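Local atomic coordinates of ALDH21) (Physcomitrella patens subsp. patens, PDB entry 5N5S), a protein that probably catalyses the NADP(+)-dependent, non-phosphorylating oxidation of D-glyceraldehyde 3-phosphate to 3-phosphoglycerate, as a member of the aldehyde dehydrogenase family. Residues Val137-Asp142 with Pro191-Ala196; Leu261-Ser266 with Val282-Gly287. All coordinates share one frame; numbering follows the deposited sequence.

Contact 1 of 2, residues Val137-Asp142 with Pro191-Ala196; sequences VTRTID and PLNLVA. With NAP (NADP nicotinamide-adenine-dinucleotide phosphate), chain G.
Thr140, on helix 130-151, packs against Leu192 and Asn193 in a buried contact where the helix meets the first turn of helix 193-205. The backbones come closest at Thr140 and Asn193, whose CA atoms are 4.9 Å apart. With CG2 of Thr140 anti to the backbone N, the methyl touches both Leu192 CG and Ala196 CB, each 3.7 Å from Thr140 CG2. OG1 of Thr140 stays beside its own backbone, bonded to the carbonyl of Glu136, yet Leu192 CD2 still comes within 3.5 Å of Thr140 OG1. The same Leu192 methyl, CD2, reaches 4.3 Å from Val137 CG2. Helix 193-205 follows strand 182-185 and the connecting loop in the Rossmann-type NADP-binding fold, and OE2 of Glu136 accepts hydrogen bonds from the backbone N of both Leu192 and Asn193 at its start. The Asn193 side chain lies over one face of the Arg139 guanidinium, the two planes 45° apart. Arg139, which binds succinate in this protein, forms a salt bridge to Asp477 through NH2. Leu194 faces the cofactor instead, with its CD1 3.4 Å from NADP C5N on the nicotinamide ring.

Contact 2 of 2, residues Leu261-Ser266 with Val282-Gly287; sequences LTFTGS and VVMELG. With NAP (NADP nicotinamide-adenine-dinucleotide phosphate), chain G.
The Phe263 ring receives Leu286 at its edge, in the ring plane, with Leu286 CD2 3.6 Å from Phe263 CE2; elsewhere on the rim, Phe263 CE1 lies 3.3 Å from the adenosine ribose oxygen O4B of NADP. Met284 makes a Met-aromatic contact obliquely, its SD 4.9 Å from the centroid of the Phe263 ring and 62° off the normal. Extending with CG anti to the backbone N (chi1 175°) carries the ring to these partners. Replacing Phe263 by an alanine would probably leave the Met284 sulfur and the Leu286 methyl without their aromatic partner and open a gap beside the adenosine ribose. Strands 261-264 and 282-285 run parallel, their axes 6° apart, joined by four alternating backbone bonds, of which Glu285 N to Phe263 O is the shortest at 2.8 Å. Thr262 and Thr264 project from the other face of the sheet, beside Val283 and Glu285; both hydroxyls bond to Lys198 NZ, and Thr264 OG1 sits 3.3 Å from Glu285 CB. The strand ends hold NADP. O1A, on the adenosine-side phosphate of the pyrophosphate, takes bonds from Ser266 N and, at 2.7 Å, from Ser266 OG, while the carboxamide N7N donates to Glu285 OE2 and, at 3.0 Å, to Leu286 O. Glu285 is the predicted active-site glutamate. Helix 267-276 completes the beta-alpha-beta crossover, its Ile269 and Met273 touching Phe263, while strand 182-185 pairs beyond strand 260-264 and strand 488-489 beyond strand 281-285.

Both contacts are buried and belong to the same NADP-binding region, their centres about 17 Å apart. Contact 1 joins two helices largely through side-chain packing, whereas contact 2 joins neighbouring strands through regular backbone bonds and adds side-chain packing. Contact 1 is in addition close to a second subunit, where Asp142 makes a salt bridge to Arg166 of that subunit; no other chain touches contact 2. They meet directly where Leu194 CD1 lies 4.0 Å from Thr264 CG2, both methyls lying against the nicotinamide. Contact 1 thus offers the cofactor an apolar touch, and contact 2 grips its pyrophosphate and carboxamide.

Contact 1 of 2, residues Val137-Asp142 with Pro191-Ala196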
loop_
_atom_site.group_PDB
_atom_site.type_symbol
_atom_site.label_atom_id
_atom_site.label_comp_id
_atom_site.label_asym_id
_atom_site.label_seq_id
_atom_site.Cartn_x
_atom_site.Cartn_y
_atom_site.Cartn_z
ATOM N N VAL B 137 -6.807 -26.122 -16.951
ATOM C CA VAL B 137 -5.988 -26.778 -15.922
ATOM C C VAL B 137 -4.765 -25.892 -15.618
ATOM O O VAL B 137 -4.450 -25.683 -14.446
ATOM C CB VAL B 137 -5.601 -28.247 -16.253
ATOM C CG1 VAL B 137 -4.994 -28.931 -15.037
ATOM C CG2 VAL B 137 -6.806 -29.043 -16.747
ATOM N N THR B 138 -4.135 -25.320 -16.670
ATOM C CA THR B 138 -2.989 -24.405 -16.563
ATOM C C THR B 138 -3.375 -23.138 -15.768
ATOM O O THR B 138 -2.606 -22.700 -14.909
ATOM C CB THR B 138 -2.415 -24.099 -17.966
ATOM O OG1 THR B 138 -2.021 -25.329 -18.585
ATOM C CG2 THR B 138 -1.203 -23.144 -17.924
ATOM N N ARG B 139 -4.581 -22.585 -16.053
ATOM C CA ARG B 139 -5.181 -21.417 -15.400
ATOM C C ARG B 139 -5.428 -21.696 -13.916
ATOM O O ARG B 139 -5.223 -20.812 -13.082
ATOM C CB ARG B 139 -6.520 -21.076 -16.077
ATOM C CG ARG B 139 -6.402 -20.196 -17.308
ATOM C CD ARG B 139 -6.969 -18.813 -17.044
ATOM N NE ARG B 139 -8.307 -18.626 -17.606
ATOM C CZ ARG B 139 -9.102 -17.603 -17.309
ATOM N NH1 ARG B 139 -10.302 -17.503 -17.868
ATOM N NH2 ARG B 139 -8.708 -16.677 -16.444
ATOM N N THR B 140 -5.883 -22.930 -13.595
ATOM C CA THR B 140 -6.179 -23.405 -12.235
ATOM C C THR B 140 -4.887 -23.522 -11.422
ATOM O O THR B 140 -4.872 -23.137 -10.250
ATOM C CB THR B 140 -7.012 -24.701 -12.286
ATOM O OG1 THR B 140 -8.202 -24.456 -13.034
ATOM C CG2 THR B 140 -7.384 -25.225 -10.907
ATOM N N ILE B 141 -3.805 -24.030 -12.054
ATOM C CA ILE B 141 -2.477 -24.165 -11.444
ATOM C C ILE B 141 -1.970 -22.772 -11.013
ATOM O O ILE B 141 -1.523 -22.611 -9.873
ATOM C CB ILE B 141 -1.497 -24.938 -12.379
ATOM C CG1 ILE B 141 -1.867 -26.439 -12.435
ATOM C CG2 ILE B 141 -0.028 -24.756 -11.940
ATOM C CD1 ILE B 141 -1.313 -27.233 -13.651
ATOM N N ASP B 142 -2.120 -21.765 -11.900
ATOM C CA ASP B 142 -1.738 -20.378 -11.639
ATOM C C ASP B 142 -2.567 -19.761 -10.503
ATOM O O ASP B 142 -2.010 -19.028 -9.690
ATOM C CB ASP B 142 -1.842 -19.521 -12.916
ATOM C CG ASP B 142 -0.843 -19.853 -14.019
ATOM O OD1 ASP B 142 0.254 -20.377 -13.698
ATOM O OD2 ASP B 142 -1.138 -19.549 -15.200
ATOM N N PRO B 191 -15.740 -25.646 -14.831
ATOM C CA PRO B 191 -15.958 -26.385 -13.578
ATOM C C PRO B 191 -14.738 -26.549 -12.679
ATOM O O PRO B 191 -14.878 -27.075 -11.575
ATOM C CB PRO B 191 -16.518 -27.735 -14.044
ATOM C CG PRO B 191 -16.103 -27.886 -15.428
ATOM C CD PRO B 191 -15.814 -26.540 -16.007
ATOM N N LEU B 192 -13.564 -26.110 -13.133
ATOM C CA LEU B 192 -12.356 -26.221 -12.335
ATOM C C LEU B 192 -11.826 -24.850 -11.929
ATOM O O LEU B 192 -11.666 -24.601 -10.737
ATOM C CB LEU B 192 -11.290 -27.059 -13.067
ATOM C CG LEU B 192 -10.017 -27.399 -12.296
ATOM C CD1 LEU B 192 -10.281 -28.410 -11.182
ATOM C CD2 LEU B 192 -8.941 -27.898 -13.230
ATOM N N ASN B 193 -11.558 -23.973 -12.903
ATOM C CA ASN B 193 -11.003 -22.642 -12.665
ATOM C C ASN B 193 -11.903 -21.746 -11.819
ATOM O O ASN B 193 -11.381 -21.040 -10.956
ATOM C CB ASN B 193 -10.604 -21.956 -13.975
ATOM C CG ASN B 193 -9.692 -20.756 -13.812
ATOM O OD1 ASN B 193 -8.599 -20.841 -13.245
ATOM N ND2 ASN B 193 -10.108 -19.617 -14.334
ATOM N N LEU B 194 -13.237 -21.800 -12.017
ATOM C CA LEU B 194 -14.167 -20.964 -11.237
ATOM C C LEU B 194 -14.387 -21.476 -9.812
ATOM O O LEU B 194 -14.708 -20.685 -8.926
ATOM C CB LEU B 194 -15.485 -20.722 -11.966
ATOM C CG LEU B 194 -15.335 -19.847 -13.212
ATOM C CD1 LEU B 194 -16.532 -19.964 -14.076
ATOM C CD2 LEU B 194 -15.047 -18.389 -12.866
ATOM N N VAL B 195 -14.142 -22.780 -9.587
ATOM C CA VAL B 195 -14.175 -23.400 -8.258
ATOM C C VAL B 195 -12.860 -22.949 -7.554
ATOM O O VAL B 195 -12.894 -22.533 -6.389
ATOM C CB VAL B 195 -14.288 -24.938 -8.381
ATOM C CG1 VAL B 195 -13.942 -25.633 -7.066
ATOM C CG2 VAL B 195 -15.676 -25.346 -8.861
ATOM N N ALA B 196 -11.717 -23.003 -8.293
ATOM C CA ALA B 196 -10.384 -22.565 -7.831
ATOM C C ALA B 196 -10.403 -21.096 -7.353
ATOM O O ALA B 196 -9.825 -20.786 -6.321
ATOM C CB ALA B 196 -9.361 -22.727 -8.953
HETATM P PA NAP G . -26.791 -21.272 -13.268
HETATM O O1A NAP G . -27.403 -20.069 -12.651
HETATM O O2A NAP G . -27.795 -22.178 -13.991
HETATM O O5B NAP G . -26.140 -22.222 -12.159
HETATM C C5B NAP G . -24.947 -21.978 -11.386
HETATM C C4B NAP G . -25.016 -22.831 -10.141
HETATM O O4B NAP G . -26.140 -22.426 -9.324
HETATM C C3B NAP G . -25.163 -24.342 -10.343
HETATM O O3B NAP G . -24.314 -25.031 -9.429
HETATM C C2B NAP G . -26.643 -24.586 -10.050
HETATM O O2B NAP G . -27.020 -25.938 -9.715
HETATM C C1B NAP G . -26.877 -23.572 -8.938
HETATM N N9A NAP G . -28.227 -23.157 -8.560
HETATM C C8A NAP G . -29.240 -22.757 -9.393
HETATM N N7A NAP G . -30.324 -22.371 -8.767
HETATM C C5A NAP G . -30.005 -22.523 -7.426
HETATM C C6A NAP G . -30.724 -22.264 -6.238
HETATM N N6A NAP G . -31.955 -21.750 -6.216
HETATM N N1A NAP G . -30.110 -22.523 -5.059
HETATM C C2A NAP G . -28.860 -23.004 -5.075
HETATM N N3A NAP G . -28.082 -23.283 -6.129
HETATM C C4A NAP G . -28.717 -23.016 -7.283
HETATM O O3 NAP G . -25.594 -21.096 -14.314
HETATM P PN NAP G . -24.823 -22.065 -15.327
HETATM O O1N NAP G . -25.742 -22.452 -16.422
HETATM O O2N NAP G . -24.143 -23.129 -14.558
HETATM O O5D NAP G . -23.741 -21.046 -15.911
HETATM C C5D NAP G . -24.087 -20.062 -16.918
HETATM C C4D NAP G . -24.157 -18.658 -16.356
HETATM O O4D NAP G . -23.000 -18.401 -15.522
HETATM C C3D NAP G . -24.122 -17.550 -17.405
HETATM O O3D NAP G . -25.013 -16.485 -17.083
HETATM C C2D NAP G . -22.659 -17.117 -17.349
HETATM O O2D NAP G . -22.375 -15.819 -17.850
HETATM C C1D NAP G . -22.442 -17.135 -15.808
HETATM N N1N NAP G . -20.958 -17.173 -15.475
HETATM C C2N NAP G . -20.360 -16.102 -14.776
HETATM C C3N NAP G . -18.986 -16.103 -14.602
HETATM C C7N NAP G . -18.187 -14.965 -13.996
HETATM O O7N NAP G . -16.973 -15.132 -13.747
HETATM N N7N NAP G . -18.825 -13.825 -13.708
HETATM C C4N NAP G . -18.248 -17.174 -15.108
HETATM C C5N NAP G . -18.872 -18.213 -15.781
HETATM C C6N NAP G . -20.225 -18.198 -15.947
HETATM P P2B NAP G . -27.311 -27.110 -10.766
HETATM O O1X NAP G . -26.799 -26.849 -12.163
HETATM O O2X NAP G . -28.839 -27.356 -10.703
HETATM O O3X NAP G . -26.574 -28.248 -10.062
#

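Contact 2 of 2, residues Leu261-Ser266 with Val282-Gly287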
loop_
_atom_site.group_PDB
_atom_site.type_symbol
_atom_site.label_atom_id
_atom_site.label_comp_id
_atom_site.label_asym_id
_atom_site.label_seq_id
_atom_site.Cartn_x
_atom_site.Cartn_y
_atom_site.Cartn_z
ATOM N N LEU B 261 -21.568 -15.904 1.195
ATOM C CA LEU B 261 -22.053 -16.661 0.061
ATOM C C LEU B 261 -21.326 -16.106 -1.175
ATOM O O LEU B 261 -21.399 -14.906 -1.464
ATOM C CB LEU B 261 -23.592 -16.551 -0.110
ATOM C CG LEU B 261 -24.177 -16.970 -1.484
ATOM C CD1 LEU B 261 -24.016 -18.479 -1.741
ATOM C CD2 LEU B 261 -25.627 -16.567 -1.601
ATOM N N THR B 262 -20.589 -16.967 -1.867
ATOM C CA THR B 262 -19.908 -16.582 -3.102
ATOM C C THR B 262 -20.512 -17.419 -4.227
ATOM O O THR B 262 -20.429 -18.649 -4.218
ATOM C CB THR B 262 -18.361 -16.561 -2.980
ATOM O OG1 THR B 262 -17.793 -16.231 -4.246
ATOM C CG2 THR B 262 -17.761 -17.853 -2.431
ATOM N N PHE B 263 -21.200 -16.736 -5.140
ATOM C CA PHE B 263 -21.888 -17.356 -6.263
ATOM C C PHE B 263 -21.345 -16.930 -7.610
ATOM O O PHE B 263 -21.130 -15.740 -7.856
ATOM C CB PHE B 263 -23.398 -17.058 -6.177
ATOM C CG PHE B 263 -24.243 -17.531 -7.341
ATOM C CD1 PHE B 263 -24.775 -18.817 -7.362
ATOM C CD2 PHE B 263 -24.521 -16.687 -8.409
ATOM C CE1 PHE B 263 -25.564 -19.251 -8.433
ATOM C CE2 PHE B 263 -25.306 -17.130 -9.481
ATOM C CZ PHE B 263 -25.828 -18.405 -9.477
ATOM N N THR B 264 -21.191 -17.916 -8.506
ATOM C CA THR B 264 -20.802 -17.742 -9.904
ATOM C C THR B 264 -21.848 -18.494 -10.718
ATOM O O THR B 264 -22.026 -19.703 -10.540
ATOM C CB THR B 264 -19.339 -18.147 -10.166
ATOM O OG1 THR B 264 -18.483 -17.361 -9.339
ATOM C CG2 THR B 264 -18.921 -17.905 -11.605
ATOM N N GLY B 265 -22.587 -17.755 -11.531
ATOM C CA GLY B 265 -23.661 -18.317 -12.338
ATOM C C GLY B 265 -24.513 -17.260 -13.002
ATOM O O GLY B 265 -24.059 -16.125 -13.170
ATOM N N SER B 266 -25.737 -17.642 -13.444
ATOM C CA SER B 266 -26.655 -16.746 -14.156
ATOM C C SER B 266 -27.186 -15.616 -13.287
ATOM O O SER B 266 -27.400 -15.811 -12.088
ATOM C CB SER B 266 -27.813 -17.525 -14.774
ATOM O OG SER B 266 -28.730 -17.956 -13.784
ATOM N N VAL B 282 -22.230 -11.170 0.526
ATOM C CA VAL B 282 -22.481 -11.778 -0.776
ATOM C C VAL B 282 -21.467 -11.284 -1.829
ATOM O O VAL B 282 -21.081 -10.110 -1.831
ATOM C CB VAL B 282 -23.976 -11.528 -1.153
ATOM C CG1 VAL B 282 -24.195 -11.334 -2.645
ATOM C CG2 VAL B 282 -24.876 -12.626 -0.605
ATOM N N VAL B 283 -21.011 -12.225 -2.676
ATOM C CA VAL B 283 -20.133 -12.029 -3.830
ATOM C C VAL B 283 -20.922 -12.622 -4.995
ATOM O O VAL B 283 -21.359 -13.780 -4.907
ATOM C CB VAL B 283 -18.742 -12.713 -3.659
ATOM C CG1 VAL B 283 -17.893 -12.582 -4.934
ATOM C CG2 VAL B 283 -17.992 -12.144 -2.461
ATOM N N MET B 284 -21.146 -11.825 -6.057
ATOM C CA MET B 284 -21.914 -12.219 -7.246
ATOM C C MET B 284 -21.132 -12.089 -8.542
ATOM O O MET B 284 -20.861 -10.977 -8.993
ATOM C CB MET B 284 -23.245 -11.437 -7.344
ATOM C CG MET B 284 -24.265 -11.829 -6.301
ATOM S SD MET B 284 -24.957 -13.449 -6.625
ATOM C CE MET B 284 -25.259 -14.022 -4.944
ATOM N N GLU B 285 -20.787 -13.226 -9.152
ATOM C CA GLU B 285 -20.098 -13.289 -10.443
ATOM C C GLU B 285 -21.136 -13.809 -11.438
ATOM O O GLU B 285 -21.382 -15.013 -11.501
ATOM C CB GLU B 285 -18.861 -14.215 -10.355
ATOM C CG GLU B 285 -17.664 -13.606 -9.630
ATOM C CD GLU B 285 -16.992 -12.419 -10.308
ATOM O OE1 GLU B 285 -16.419 -11.573 -9.587
ATOM O OE2 GLU B 285 -17.067 -12.311 -11.552
ATOM N N LEU B 286 -21.815 -12.897 -12.147
ATOM C CA LEU B 286 -22.927 -13.264 -13.039
ATOM C C LEU B 286 -22.607 -13.083 -14.535
ATOM O O LEU B 286 -21.436 -12.983 -14.894
ATOM C CB LEU B 286 -24.219 -12.527 -12.617
ATOM C CG LEU B 286 -24.434 -12.425 -11.089
ATOM C CD1 LEU B 286 -25.364 -11.342 -10.745
ATOM C CD2 LEU B 286 -24.907 -13.724 -10.488
ATOM N N GLY B 287 -23.641 -13.117 -15.384
ATOM C CA GLY B 287 -23.524 -13.046 -16.832
ATOM C C GLY B 287 -23.039 -11.741 -17.435
ATOM O O GLY B 287 -22.846 -10.746 -16.733
HETATM P PA NAP G . -26.791 -21.272 -13.268
HETATM O O1A NAP G . -27.403 -20.069 -12.651
HETATM O O2A NAP G . -27.795 -22.178 -13.991
HETATM O O5B NAP G . -26.140 -22.222 -12.159
HETATM C C5B NAP G . -24.947 -21.978 -11.386
HETATM C C4B NAP G . -25.016 -22.831 -10.141
HETATM O O4B NAP G . -26.140 -22.426 -9.324
HETATM C C3B NAP G . -25.163 -24.342 -10.343
HETATM O O3B NAP G . -24.314 -25.031 -9.429
HETATM C C2B NAP G . -26.643 -24.586 -10.050
HETATM O O2B NAP G . -27.020 -25.938 -9.715
HETATM C C1B NAP G . -26.877 -23.572 -8.938
HETATM N N9A NAP G . -28.227 -23.157 -8.560
HETATM C C8A NAP G . -29.240 -22.757 -9.393
HETATM N N7A NAP G . -30.324 -22.371 -8.767
HETATM C C5A NAP G . -30.005 -22.523 -7.426
HETATM C C6A NAP G . -30.724 -22.264 -6.238
HETATM N N6A NAP G . -31.955 -21.750 -6.216
HETATM N N1A NAP G . -30.110 -22.523 -5.059
HETATM C C2A NAP G . -28.860 -23.004 -5.075
HETATM N N3A NAP G . -28.082 -23.283 -6.129
HETATM C C4A NAP G . -28.717 -23.016 -7.283
HETATM O O3 NAP G . -25.594 -21.096 -14.314
HETATM P PN NAP G . -24.823 -22.065 -15.327
HETATM O O1N NAP G . -25.742 -22.452 -16.422
HETATM O O2N NAP G . -24.143 -23.129 -14.558
HETATM O O5D NAP G . -23.741 -21.046 -15.911
HETATM C C5D NAP G . -24.087 -20.062 -16.918
HETATM C C4D NAP G . -24.157 -18.658 -16.356
HETATM O O4D NAP G . -23.000 -18.401 -15.522
HETATM C C3D NAP G . -24.122 -17.550 -17.405
HETATM O O3D NAP G . -25.013 -16.485 -17.083
HETATM C C2D NAP G . -22.659 -17.117 -17.349
HETATM O O2D NAP G . -22.375 -15.819 -17.850
HETATM C C1D NAP G . -22.442 -17.135 -15.808
HETATM N N1N NAP G . -20.958 -17.173 -15.475
HETATM C C2N NAP G . -20.360 -16.102 -14.776
HETATM C C3N NAP G . -18.986 -16.103 -14.602
HETATM C C7N NAP G . -18.187 -14.965 -13.996
HETATM O O7N NAP G . -16.973 -15.132 -13.747
HETATM N N7N NAP G . -18.825 -13.825 -13.708
HETATM C C4N NAP G . -18.248 -17.174 -15.108
HETATM C C5N NAP G . -18.872 -18.213 -15.781
HETATM C C6N NAP G . -20.225 -18.198 -15.947
HETATM P P2B NAP G . -27.311 -27.110 -10.766
HETATM O O1X NAP G . -26.799 -26.849 -12.163
HETATM O O2X NAP G . -28.839 -27.356 -10.703
HETATM O O3X NAP G . -26.574 -28.248 -10.062
#